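PDB 6CDB: ArsR family transcriptional regulator from Staphylococcus aureus, which probably binds DNA as a zinc-responsive, ArsR-family transcriptional repressor that works as a dimer. Local coordinates for residues Met32-Val37 with Val42-His47. The protein carries 1 engineered substitution. Numbering follows the deposited sequence.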
ATOM      1  N   MET A  32       7.762   1.525   9.324  1.00 28.17           N
ATOM      2  CA  MET A  32       7.700   2.463   8.204  1.00 28.01           C
ATOM      3  C   MET A  32       7.187   3.823   8.647  1.00 25.95           C
ATOM      4  O   MET A  32       7.659   4.854   8.163  1.00 27.15           O
ATOM      5  CB  MET A  32       6.808   1.918   7.093  1.00 25.47           C
ATOM      6  CG  MET A  32       7.312   0.651   6.413  1.00 29.33           C
ATOM      7  SD  MET A  32       8.688   0.911   5.297  1.00 33.67           S
ATOM      8  CE  MET A  32       7.784   1.562   3.882  1.00 31.21           C
ATOM      9  N   GLU A  33       6.195   3.852   9.536  1.00 25.79           N
ATOM     10  CA  GLU A  33       5.697   5.135  10.015  1.00 31.21           C
ATOM     11  C   GLU A  33       6.775   5.869  10.816  1.00 31.92           C
ATOM     12  O   GLU A  33       6.972   7.083  10.641  1.00 31.61           O
ATOM     13  CB  GLU A  33       4.423   4.914  10.831  1.00 29.70           C
ATOM     14  CG  GLU A  33       3.611   6.173  11.114  1.00 30.57           C
ATOM     15  CD  GLU A  33       4.062   6.889  12.370  1.00 39.43           C
ATOM     16  OE1 GLU A  33       4.628   6.216  13.256  1.00 36.92           O
ATOM     17  OE2 GLU A  33       3.863   8.118  12.462  1.00 41.59           O
ATOM     18  N   LEU A  34       7.515   5.140  11.665  1.00 27.83           N
ATOM     19  CA  LEU A  34       8.632   5.759  12.383  1.00 31.02           C
ATOM     20  C   LEU A  34       9.619   6.401  11.409  1.00 31.19           C
ATOM     21  O   LEU A  34      10.046   7.551  11.593  1.00 28.51           O
ATOM     22  CB  LEU A  34       9.330   4.709  13.264  1.00 29.80           C
ATOM     23  CG  LEU A  34      10.396   5.120  14.289  1.00 36.29           C
ATOM     24  CD1 LEU A  34      10.517   4.058  15.386  1.00 32.15           C
ATOM     25  CD2 LEU A  34      11.756   5.352  13.633  1.00 35.99           C
ATOM     26  N   LEU A  35      10.003   5.658  10.368  1.00 31.10           N
ATOM     27  CA  LEU A  35      10.941   6.187   9.380  1.00 30.23           C
ATOM     28  C   LEU A  35      10.339   7.343   8.595  1.00 32.24           C
ATOM     29  O   LEU A  35      11.079   8.218   8.122  1.00 31.82           O
ATOM     30  CB  LEU A  35      11.378   5.071   8.428  1.00 25.72           C
ATOM     31  CG  LEU A  35      12.188   3.969   9.119  1.00 28.30           C
ATOM     32  CD1 LEU A  35      12.466   2.814   8.178  1.00 28.45           C
ATOM     33  CD2 LEU A  35      13.486   4.562   9.638  1.00 29.33           C
ATOM     34  N   SER A  36       9.011   7.360   8.448  1.00 30.52           N
ATOM     35  CA  SER A  36       8.333   8.459   7.771  1.00 31.09           C
ATOM     36  C   SER A  36       8.432   9.743   8.575  1.00 37.15           C
ATOM     37  O   SER A  36       8.461  10.835   7.993  1.00 37.83           O
ATOM     38  CB  SER A  36       6.868   8.103   7.519  1.00 32.85           C
ATOM     39  OG  SER A  36       6.041   8.514   8.586  1.00 32.40           O
ATOM     40  N   VAL A  37       8.471   9.638   9.902  1.00 34.01           N
ATOM     41  CA  VAL A  37       8.732  10.816  10.728  1.00 36.60           C
ATOM     42  C   VAL A  37      10.214  11.178  10.709  1.00 37.34           C
ATOM     43  O   VAL A  37      10.577  12.339  10.494  1.00 41.43           O
ATOM     44  CB  VAL A  37       8.228  10.584  12.163  1.00 36.62           C
ATOM     45  CG1 VAL A  37       8.626  11.760  13.076  1.00 40.08           C
ATOM     46  CG2 VAL A  37       6.715  10.371  12.165  1.00 35.31           C
ATOM     47  N   VAL A  42      18.846   0.898  13.637  1.00 32.62           N
ATOM     48  CA  VAL A  42      18.146  -0.286  14.138  1.00 35.56           C
ATOM     49  C   VAL A  42      17.952  -0.206  15.648  1.00 36.50           C
ATOM     50  O   VAL A  42      16.876  -0.528  16.165  1.00 35.04           O
ATOM     51  CB  VAL A  42      18.893  -1.573  13.740  1.00 34.95           C
ATOM     52  CG1 VAL A  42      18.307  -2.785  14.493  1.00 36.36           C
ATOM     53  CG2 VAL A  42      18.806  -1.785  12.224  1.00 36.41           C
ATOM     54  N   GLY A  43      18.989   0.206  16.380  1.00 37.89           N
ATOM     55  CA  GLY A  43      18.858   0.321  17.826  1.00 37.06           C
ATOM     56  C   GLY A  43      17.768   1.291  18.239  1.00 33.19           C
ATOM     57  O   GLY A  43      16.989   1.017  19.157  1.00 32.61           O
ATOM     58  N   HIS A  44      17.670   2.420  17.542  1.00 33.26           N
ATOM     59  CA  HIS A  44      16.639   3.393  17.881  1.00 35.31           C
ATOM     60  C   HIS A  44      15.246   2.890  17.523  1.00 36.10           C
ATOM     61  O   HIS A  44      14.298   3.073  18.299  1.00 32.82           O
ATOM     62  CB  HIS A  44      16.917   4.720  17.183  1.00 37.08           C
ATOM     63  CG  HIS A  44      15.881   5.762  17.459  1.00 43.24           C
ATOM     64  ND1 HIS A  44      14.863   6.052  16.577  1.00 41.25           N
ATOM     65  CD2 HIS A  44      15.686   6.563  18.536  1.00 44.50           C
ATOM     66  CE1 HIS A  44      14.094   6.996  17.089  1.00 43.28           C
ATOM     67  NE2 HIS A  44      14.573   7.326  18.275  1.00 48.03           N
ATOM     68  N   ILE A  45      15.092   2.270  16.348  1.00 33.45           N
ATOM     69  CA  ILE A  45      13.797   1.706  15.967  1.00 31.91           C
ATOM     70  C   ILE A  45      13.362   0.670  16.989  1.00 32.00           C
ATOM     71  O   ILE A  45      12.233   0.695  17.497  1.00 31.72           O
ATOM     72  CB  ILE A  45      13.875   1.088  14.559  1.00 34.87           C
ATOM     73  CG1 ILE A  45      14.217   2.152  13.506  1.00 31.82           C
ATOM     74  CG2 ILE A  45      12.561   0.354  14.221  1.00 29.26           C
ATOM     75  CD1 ILE A  45      14.667   1.572  12.169  1.00 30.73           C
ATOM     76  N   SER A  46      14.272  -0.254  17.306  1.00 33.56           N
ATOM     77  CA  SER A  46      14.004  -1.310  18.271  1.00 31.13           C
ATOM     78  C   SER A  46      13.567  -0.729  19.611  1.00 33.59           C
ATOM     79  O   SER A  46      12.534  -1.127  20.166  1.00 32.56           O
ATOM     80  CB  SER A  46      15.257  -2.164  18.418  1.00 29.85           C
ATOM     81  OG  SER A  46      15.348  -2.679  19.728  1.00 37.25           O
ATOM     82  N   HIS A  47      14.330   0.242  20.129  1.00 33.44           N
ATOM     83  CA  HIS A  47      13.993   0.839  21.420  1.00 35.31           C
ATOM     84  C   HIS A  47      12.645   1.551  21.371  1.00 33.91           C
ATOM     85  O   HIS A  47      11.796   1.361  22.250  1.00 32.95           O
ATOM     86  CB  HIS A  47      15.087   1.813  21.837  1.00 36.49           C
ATOM     87  CG  HIS A  47      14.789   2.533  23.111  1.00 39.39           C
ATOM     88  ND1 HIS A  47      14.422   3.860  23.147  1.00 42.62           N
ATOM     89  CD2 HIS A  47      14.780   2.102  24.394  1.00 37.64           C
ATOM     90  CE1 HIS A  47      14.226   4.225  24.401  1.00 43.04           C
ATOM     91  NE2 HIS A  47      14.434   3.176  25.178  1.00 42.34           N
TER
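In the winged helix-turn-helix fold of this ArsR-family repressor, helix 26-37 runs into the short strand 40-41 and the chain then enters helix 42-49, which with helix 53-65 forms the helix-turn-helix. Leu34 and Leu35, in the last turns of helix 26-37, meet Ile45 across the short connection that contains strand 40-41. The axes of the two short segments approach to 11.0 Å and their N-to-C directions differ by 119°, so long side chains have to span the gap. Leu34 does most of the reaching. Its CB points toward helix 42-49, and chi1 of -171° sets CG anti to the backbone N, bringing both methyls to Ile45. The two side chains cross obliquely, CD2 of Leu34 4.0 Å from Ile45 CG1 and CD1 4.1 Å from Ile45 CA. The same CD2 methyl sits at the edge of the His44 ring, near its plane and 4.3 Å from His44 ND1. Further out along the isoleucine, Ile45 CD1 meets Leu35 CD2 at 4.1 Å, these side chains crossing at about a right angle. Ile45 also packs on Val56 of helix 53-65 and Leu35 on Leu82 of strand 77-82, which ties the pair into the core. The contact is thus purely van der Waals and small, 165 Å² in all, grading from buried Leu35 and Ile45 to an exposed histidine, and rests on the fit of aliphatic groups, with no hydrogen bond between the two segments to fix it.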